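Local structure of protease Do-like 8, chloroplastic (Arabidopsis thaliana, 4IC6) at residues A[83-88]-A[97-102]; A[68-73]-A[213-218]; A[127-132]-A[247-252]. The protein probably works as a serine protease of the HtrA (Deg) group in the thylakoids of chloroplasts, cleaving peptide bonds within other proteins. The protein carries 1 engineered substitution. One frame throughout, in Å; residues are numbered along the deposited sequence.

All three contacts use the first of the two beta-barrels of this chymotrypsin-like protease: contact 1 packs Ile85 and a short helix against the inner side of the barrel, contact 2 joins it to the second barrel, and contact 3 lays helix 238-251 across its outside. Contacts 1 and 3 have centres about 12 Å apart and touch, Val99 CG2 lying 3.5 Å from Leu130 CD2. Contacts 2 and 3, centres about 14 Å apart, meet where Trp72 CD1 is 4.1 Å from Ile249 CD1. The predicted charge relay residues lie among them: His83 within contact 1, Asp126 directly before contact 3, and the side chain of the engineered Ala204 about 7 Å from that of Ile218 in contact 2.

Contact 1 of 3, residues A[83-88]-A[97-102]; sequences HVIGNA and DVVGRV
Ile85 and Ala88 both close on a single residue, Val99, and that residue is the first of a classic beta bulge, in which Val99 and Gly100 together face Gly116 on the neighbouring strand. The bulge leaves its mark on the backbone of Val99, whose psi of -9° is far from that of an extended strand. Across the contact no hydrogen bond is made, and methyl and methine groups of three buried residues do all the work. Ala88 comes closest: its CB meets Val99 CB at 3.8 Å, and CG1 of the same valine is 4.2 Å away. Because alanine ends at CB, helix and strand can draw near, with Ala88 CA only 5.8 Å from Val99 CA. Ile85 covers the other branch of the valine, its CD1 standing 4.0 Å from Val99 CG2, and the two side chains cross obliquely. Ile85 CG1 is tucked between the backbone N and the carbonyl carbon (chi1 52°), and a chi2 of 154° then stretches the chain outward and delivers CD1 to the valine. The setting is the first barrel of the chymotrypsin-like fold, where the segment carrying the predicted catalytic histidine, His83, runs straight into a short helix. Ile85 is the N-cap residue of that helix, 86-90, and the contact places the helix against strand 98-105. The valine is held through its backbone, which bonds to Val48 as well as to Gly116. Ala88 N, in the helix, bonds to OD2 of Asp47, and His83 N, in the turn before it, to OD1 of Asp126, the predicted aspartate of the charge relay. Leu130 of strand 127-131 packs against both Ile85 and Val99. The side chain of Ile85 is about 8 Å from that of Asp126.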
loop_
_atom_site.group_PDB
_atom_site.type_symbol
_atom_site.label_atom_id
_atom_site.label_comp_id
_atom_site.label_asym_id
_atom_site.label_seq_id
_atom_site.Cartn_x
_atom_site.Cartn_y
_atom_site.Cartn_z
ATOM N N HIS A 83 20.477 5.704 16.697
ATOM C CA HIS A 83 19.550 4.722 16.144
ATOM C C HIS A 83 20.114 3.316 15.912
ATOM O O HIS A 83 19.360 2.357 15.993
ATOM C CB HIS A 83 18.910 5.232 14.833
ATOM C CG HIS A 83 17.819 4.337 14.319
ATOM N ND1 HIS A 83 17.975 3.530 13.210
ATOM C CD2 HIS A 83 16.574 4.100 14.784
ATOM C CE1 HIS A 83 16.862 2.842 13.011
ATOM N NE2 HIS A 83 15.995 3.176 13.948
ATOM N N VAL A 84 21.409 3.165 15.620
ATOM C CA VAL A 84 21.897 1.809 15.369
ATOM C C VAL A 84 21.874 0.954 16.648
ATOM O O VAL A 84 21.726 -0.267 16.589
ATOM C CB VAL A 84 23.284 1.729 14.672
ATOM C CG1 VAL A 84 23.361 2.668 13.469
ATOM C CG2 VAL A 84 24.414 1.952 15.649
ATOM N N ILE A 85 22.000 1.602 17.803
ATOM C CA ILE A 85 21.790 0.897 19.065
ATOM C C ILE A 85 20.544 1.386 19.782
ATOM O O ILE A 85 20.513 1.424 21.007
ATOM C CB ILE A 85 23.012 1.003 20.003
ATOM C CG1 ILE A 85 23.439 2.464 20.193
ATOM C CG2 ILE A 85 24.156 0.187 19.459
ATOM C CD1 ILE A 85 24.165 2.707 21.518
ATOM N N GLY A 86 19.520 1.750 19.012
ATOM C CA GLY A 86 18.324 2.372 19.556
ATOM C C GLY A 86 17.578 1.480 20.523
ATOM O O GLY A 86 17.094 1.925 21.572
ATOM N N ASN A 87 17.461 0.206 20.172
ATOM C CA ASN A 87 16.762 -0.721 21.047
ATOM C C ASN A 87 17.450 -0.857 22.396
ATOM O O ASN A 87 16.795 -0.842 23.433
ATOM C CB ASN A 87 16.586 -2.096 20.416
ATOM C CG ASN A 87 15.434 -2.863 21.039
ATOM O OD1 ASN A 87 14.315 -2.344 21.134
ATOM N ND2 ASN A 87 15.707 -4.084 21.512
ATOM N N ALA A 88 18.769 -0.994 22.389
ATOM C CA ALA A 88 19.496 -1.083 23.649
ATOM C C ALA A 88 19.338 0.213 24.465
ATOM O O ALA A 88 19.150 0.167 25.674
ATOM C CB ALA A 88 20.959 -1.398 23.404
ATOM N N ASP A 97 27.608 -0.288 30.453
ATOM C CA ASP A 97 26.861 -1.461 29.992
ATOM C C ASP A 97 27.256 -1.869 28.581
ATOM O O ASP A 97 27.414 -1.013 27.712
ATOM C CB ASP A 97 25.356 -1.178 30.026
ATOM C CG ASP A 97 24.815 -1.124 31.434
ATOM O OD1 ASP A 97 25.635 -1.276 32.364
ATOM O OD2 ASP A 97 23.590 -0.932 31.611
ATOM N N VAL A 98 27.401 -3.174 28.354
ATOM C CA VAL A 98 27.623 -3.686 26.998
ATOM C C VAL A 98 26.329 -3.626 26.179
ATOM O O VAL A 98 25.382 -4.370 26.437
ATOM C CB VAL A 98 28.148 -5.138 27.011
ATOM C CG1 VAL A 98 28.264 -5.675 25.584
ATOM C CG2 VAL A 98 29.488 -5.217 27.724
ATOM N N VAL A 99 26.290 -2.746 25.186
ATOM C CA VAL A 99 25.082 -2.576 24.395
ATOM C C VAL A 99 25.290 -3.026 22.958
ATOM O O VAL A 99 24.342 -3.109 22.178
ATOM C CB VAL A 99 24.634 -1.110 24.368
ATOM C CG1 VAL A 99 24.301 -0.637 25.780
ATOM C CG2 VAL A 99 25.706 -0.246 23.727
ATOM N N GLY A 100 26.535 -3.311 22.606
ATOM C CA GLY A 100 26.836 -3.705 21.246
ATOM C C GLY A 100 27.946 -4.722 21.132
ATOM O O GLY A 100 28.817 -4.816 22.003
ATOM N N ARG A 101 27.897 -5.504 20.056
ATOM C CA ARG A 101 29.037 -6.304 19.636
ATOM C C ARG A 101 29.686 -5.547 18.485
ATOM O O ARG A 101 29.040 -5.268 17.471
ATOM C CB ARG A 101 28.599 -7.706 19.201
ATOM N N VAL A 102 30.957 -5.193 18.643
ATOM C CA VAL A 102 31.633 -4.404 17.626
ATOM C C VAL A 102 32.654 -5.220 16.841
ATOM O O VAL A 102 33.559 -5.837 17.420
ATOM C CB VAL A 102 32.322 -3.169 18.231
ATOM C CG1 VAL A 102 32.924 -2.319 17.138
ATOM C CG2 VAL A 102 31.320 -2.349 19.071
#

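Contact 2 of 3, residues A[68-73]-A[213-218]; sequences SGVVWD and GNLIGI
Val70 and Leu215 reach toward each other tip to tip across the interface of the two six-stranded antiparallel barrels that define the chymotrypsin-like fold. Val70 belongs to strand 67-71 of the first barrel, Leu215 to strand 215-219 of the second. The valine uses mainly CG2, which lies beside its own backbone N and comes to 4.1 Å from Leu215 CD1. Leu215 CG is turned anti to the backbone N (chi1 -171°), extending the side chain toward Val70. Ile218 arrives differently: its bond from CA to CB runs neither at strand 67-71 nor away from it, and a bent chi2 of -72° swings CD1 round to stand 4.3 Å from Val70 CG2.

That Leu215 and Ile218 share a target follows from the strand between them. Ile216 and Gly217 both face Leu208 in a classic beta bulge, and this extra residue lets positions three apart, rather than two, present their side chains to the same side. Ile142 and Pro207 pack on both Val70 and Leu215, while the ring of Trp72 leans on helix 238-251 and keeps 5.3 Å between CZ3 and Leu215 CD2. Polar links tie the barrels together nearby: Ser68 bonds through its backbone to the engineered Ala204 at the predicted nucleophile position, and through OG to Asn161 N. The three methyl carbons form a nearly equilateral triangle, whose third side is the 4.2 Å from Leu215 CD1 to Ile218 CD1.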
loop_
_atom_site.group_PDB
_atom_site.type_symbol
_atom_site.label_atom_id
_atom_site.label_comp_id
_atom_site.label_asym_id
_atom_site.label_seq_id
_atom_site.Cartn_x
_atom_site.Cartn_y
_atom_site.Cartn_z
ATOM N N SER A 68 26.671 0.443 11.076
ATOM C CA SER A 68 28.090 0.731 11.062
ATOM C C SER A 68 28.465 1.776 12.111
ATOM O O SER A 68 27.606 2.385 12.754
ATOM C CB SER A 68 28.511 1.225 9.676
ATOM O OG SER A 68 28.031 0.363 8.652
ATOM N N GLY A 69 29.767 1.978 12.268
ATOM C CA GLY A 69 30.286 3.002 13.148
ATOM C C GLY A 69 31.665 3.391 12.670
ATOM O O GLY A 69 32.165 2.873 11.673
ATOM N N VAL A 70 32.300 4.289 13.405
ATOM C CA VAL A 70 33.577 4.821 12.985
ATOM C C VAL A 70 34.547 4.805 14.185
ATOM O O VAL A 70 34.174 5.209 15.278
ATOM C CB VAL A 70 33.361 6.252 12.466
ATOM C CG1 VAL A 70 34.583 7.098 12.697
ATOM C CG2 VAL A 70 32.967 6.222 10.990
ATOM N N VAL A 71 35.765 4.306 13.982
ATOM C CA VAL A 71 36.797 4.381 15.023
ATOM C C VAL A 71 37.189 5.843 15.240
ATOM O O VAL A 71 37.768 6.485 14.347
ATOM C CB VAL A 71 38.035 3.597 14.637
ATOM C CG1 VAL A 71 39.114 3.749 15.734
ATOM C CG2 VAL A 71 37.690 2.113 14.418
ATOM N N TRP A 72 36.848 6.376 16.407
ATOM C CA TRP A 72 37.039 7.801 16.689
ATOM C C TRP A 72 38.480 8.114 17.096
ATOM O O TRP A 72 39.047 9.122 16.679
ATOM C CB TRP A 72 36.078 8.257 17.786
ATOM C CG TRP A 72 36.078 9.738 18.034
ATOM C CD1 TRP A 72 36.482 10.386 19.169
ATOM C CD2 TRP A 72 35.659 10.756 17.120
ATOM N NE1 TRP A 72 36.327 11.747 19.017
ATOM C CE2 TRP A 72 35.827 11.998 17.767
ATOM C CE3 TRP A 72 35.162 10.738 15.812
ATOM C CZ2 TRP A 72 35.510 13.215 17.147
ATOM C CZ3 TRP A 72 34.842 11.943 15.204
ATOM C CH2 TRP A 72 35.018 13.162 15.872
ATOM N N ASP A 73 39.071 7.251 17.918
ATOM C CA ASP A 73 40.456 7.458 18.320
ATOM C C ASP A 73 41.166 6.176 18.725
ATOM O O ASP A 73 40.581 5.090 18.711
ATOM C CB ASP A 73 40.554 8.514 19.428
ATOM C CG ASP A 73 39.870 8.088 20.713
ATOM O OD1 ASP A 73 39.781 6.869 20.984
ATOM O OD2 ASP A 73 39.422 8.986 21.458
ATOM N N GLY A 213 39.167 11.880 1.584
ATOM C CA GLY A 213 38.990 10.821 2.551
ATOM C C GLY A 213 38.801 11.314 3.970
ATOM O O GLY A 213 38.892 10.530 4.903
ATOM N N ASN A 214 38.562 12.611 4.145
ATOM C CA ASN A 214 38.220 13.127 5.460
ATOM C C ASN A 214 36.770 12.882 5.789
ATOM O O ASN A 214 35.882 13.007 4.929
ATOM C CB ASN A 214 38.484 14.629 5.551
ATOM C CG ASN A 214 39.943 14.970 5.387
ATOM O OD1 ASN A 214 40.820 14.212 5.797
ATOM N ND2 ASN A 214 40.211 16.109 4.762
ATOM N N LEU A 215 36.507 12.561 7.046
ATOM C CA LEU A 215 35.123 12.444 7.480
ATOM C C LEU A 215 34.430 13.805 7.437
ATOM O O LEU A 215 34.869 14.758 8.089
ATOM C CB LEU A 215 35.042 11.875 8.891
ATOM C CG LEU A 215 33.603 11.539 9.261
ATOM C CD1 LEU A 215 33.558 10.150 9.834
ATOM C CD2 LEU A 215 33.051 12.544 10.234
ATOM N N ILE A 216 33.350 13.893 6.661
ATOM C CA ILE A 216 32.558 15.109 6.619
ATOM C C ILE A 216 31.173 14.907 7.240
ATOM O O ILE A 216 30.446 15.865 7.468
ATOM C CB ILE A 216 32.437 15.677 5.185
ATOM C CG1 ILE A 216 31.994 14.564 4.223
ATOM C CG2 ILE A 216 33.780 16.283 4.773
ATOM C CD1 ILE A 216 31.432 15.060 2.920
ATOM N N GLY A 217 30.814 13.657 7.534
ATOM C CA GLY A 217 29.553 13.408 8.207
ATOM C C GLY A 217 29.374 11.958 8.596
ATOM O O GLY A 217 30.200 11.118 8.252
ATOM N N ILE A 218 28.302 11.672 9.329
ATOM C CA ILE A 218 27.886 10.299 9.620
ATOM C C ILE A 218 26.581 9.976 8.879
ATOM O O ILE A 218 25.542 10.596 9.151
ATOM C CB ILE A 218 27.623 10.090 11.112
ATOM C CG1 ILE A 218 28.917 10.288 11.922
ATOM C CG2 ILE A 218 27.039 8.688 11.370
ATOM C CD1 ILE A 218 29.937 9.170 11.767
#

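Contact 3 of 3, residues A[127-132]-A[247-252]; sequences LAVLKV and QLIQFS
Val129 meets both Leu248 and Ile249 where helix 238-251, which follows the second barrel of this chymotrypsin-like domain and leads on toward the PDZ domain, crosses the outer face of strand 127-131 in the first barrel. The axes of strand 127-131 and helix 247-251 approach to 8.9 Å, their N-to-C directions 54° apart.

Apolar packing dominates, and the two branches of the valine divide it. CG2, beside the backbone N, lies 3.8 Å from Leu248 CD1 and almost as close to its CB, so that it touches both the base and one tip of the leucine, the two side chains crossing at a slant. CG1, held anti to the N (chi1 180°), goes to the next helical residue and stands 4.1 Å from Ile249 CG1, with the two side chains at about a right angle. Tyr77 of the adjoining strand touches both Val129 and Ile249, and also forms a cation-pi pair with Lys131.

One contact involves the backbone: Leu248 CD1 lies 4.0 Å from Leu127 O, a van der Waals approach with no hydrogen bond, none being made between strand and helix.

Hydrogen bonds occur within segment 247-252, where the helix finishes. Phe251 N bonds to Gln247 O at 2.7 Å. Ser252 then leaves helical geometry with a positive phi of 78°, yet its N still bonds to Leu248 O at 2.8 Å.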
loop_
_atom_site.group_PDB
_atom_site.type_symbol
_atom_site.label_atom_id
_atom_site.label_comp_id
_atom_site.label_asym_id
_atom_site.label_seq_id
_atom_site.Cartn_x
_atom_site.Cartn_y
_atom_site.Cartn_z
ATOM N N LEU A 127 23.408 10.546 17.786
ATOM C CA LEU A 127 24.774 10.065 17.920
ATOM C C LEU A 127 24.949 9.278 19.198
ATOM O O LEU A 127 24.344 9.598 20.224
ATOM C CB LEU A 127 25.769 11.226 17.898
ATOM C CG LEU A 127 25.814 11.958 16.558
ATOM C CD1 LEU A 127 26.539 13.293 16.713
ATOM C CD2 LEU A 127 26.487 11.064 15.516
ATOM N N ALA A 128 25.777 8.243 19.122
ATOM C CA ALA A 128 26.099 7.419 20.290
ATOM C C ALA A 128 27.579 7.123 20.255
ATOM O O ALA A 128 28.181 7.066 19.182
ATOM C CB ALA A 128 25.303 6.123 20.273
ATOM N N VAL A 129 28.170 6.943 21.433
ATOM C CA VAL A 129 29.577 6.616 21.517
ATOM C C VAL A 129 29.752 5.335 22.330
ATOM O O VAL A 129 29.226 5.223 23.433
ATOM C CB VAL A 129 30.369 7.776 22.160
ATOM C CG1 VAL A 129 31.862 7.427 22.256
ATOM C CG2 VAL A 129 30.177 9.048 21.351
ATOM N N LEU A 130 30.464 4.367 21.758
ATOM C CA LEU A 130 30.798 3.137 22.472
ATOM C C LEU A 130 32.290 3.126 22.786
ATOM O O LEU A 130 33.062 3.943 22.270
ATOM C CB LEU A 130 30.430 1.892 21.662
ATOM C CG LEU A 130 28.998 1.779 21.133
ATOM C CD1 LEU A 130 28.806 0.417 20.490
ATOM C CD2 LEU A 130 27.994 1.971 22.248
ATOM N N LYS A 131 32.694 2.195 23.630
ATOM C CA LYS A 131 34.094 2.080 23.991
ATOM C C LYS A 131 34.480 0.618 23.884
ATOM O O LYS A 131 33.830 -0.250 24.473
ATOM C CB LYS A 131 34.315 2.630 25.396
ATOM C CG LYS A 131 35.670 2.375 26.000
ATOM C CD LYS A 131 36.756 3.207 25.334
ATOM C CE LYS A 131 38.086 2.987 26.078
ATOM N NZ LYS A 131 38.419 4.121 26.979
ATOM N N VAL A 132 35.535 0.362 23.113
ATOM C CA VAL A 132 36.036 -0.982 22.836
ATOM C C VAL A 132 37.400 -1.156 23.500
ATOM O O VAL A 132 38.190 -0.218 23.548
ATOM C CB VAL A 132 36.153 -1.171 21.295
ATOM C CG1 VAL A 132 37.391 -1.931 20.921
ATOM C CG2 VAL A 132 34.897 -1.826 20.725
ATOM N N GLN A 247 31.783 15.720 24.364
ATOM C CA GLN A 247 30.834 15.881 25.473
ATOM C C GLN A 247 30.321 14.522 25.949
ATOM O O GLN A 247 30.247 14.262 27.150
ATOM C CB GLN A 247 29.649 16.775 25.058
ATOM C CG GLN A 247 30.034 18.195 24.648
ATOM C CD GLN A 247 28.827 19.094 24.428
ATOM O OE1 GLN A 247 28.469 19.416 23.289
ATOM N NE2 GLN A 247 28.194 19.510 25.521
ATOM N N LEU A 248 29.968 13.647 25.013
ATOM C CA LEU A 248 29.525 12.304 25.393
ATOM C C LEU A 248 30.653 11.539 26.084
ATOM O O LEU A 248 30.422 10.805 27.042
ATOM C CB LEU A 248 28.985 11.524 24.176
ATOM C CG LEU A 248 27.738 12.158 23.529
ATOM C CD1 LEU A 248 27.274 11.379 22.290
ATOM C CD2 LEU A 248 26.609 12.298 24.555
ATOM N N ILE A 249 31.880 11.714 25.607
ATOM C CA ILE A 249 32.990 11.008 26.216
ATOM C C ILE A 249 33.233 11.550 27.622
ATOM O O ILE A 249 33.448 10.790 28.549
ATOM C CB ILE A 249 34.282 11.114 25.379
ATOM C CG1 ILE A 249 34.149 10.264 24.111
ATOM C CG2 ILE A 249 35.500 10.676 26.229
ATOM C CD1 ILE A 249 35.268 10.458 23.129
ATOM N N GLN A 250 33.166 12.867 27.773
ATOM C CA GLN A 250 33.465 13.496 29.051
ATOM C C GLN A 250 32.320 13.351 30.040
ATOM O O GLN A 250 32.555 13.080 31.213
ATOM C CB GLN A 250 33.819 14.976 28.857
ATOM N N PHE A 251 31.090 13.516 29.556
ATOM C CA PHE A 251 29.915 13.637 30.427
ATOM C C PHE A 251 28.844 12.555 30.263
ATOM O O PHE A 251 27.969 12.420 31.120
ATOM C CB PHE A 251 29.270 15.019 30.240
ATOM C CG PHE A 251 30.203 16.162 30.517
ATOM C CD1 PHE A 251 30.684 16.383 31.800
ATOM C CD2 PHE A 251 30.613 17.004 29.495
ATOM C CE1 PHE A 251 31.549 17.431 32.052
ATOM C CE2 PHE A 251 31.480 18.057 29.741
ATOM C CZ PHE A 251 31.948 18.273 31.015
ATOM N N SER A 252 28.912 11.800 29.168
ATOM C CA SER A 252 27.931 10.755 28.854
ATOM C C SER A 252 26.626 11.319 28.291
ATOM O O SER A 252 25.764 10.562 27.839
ATOM C CB SER A 252 27.641 9.846 30.062
ATOM O OG SER A 252 26.546 10.341 30.821
#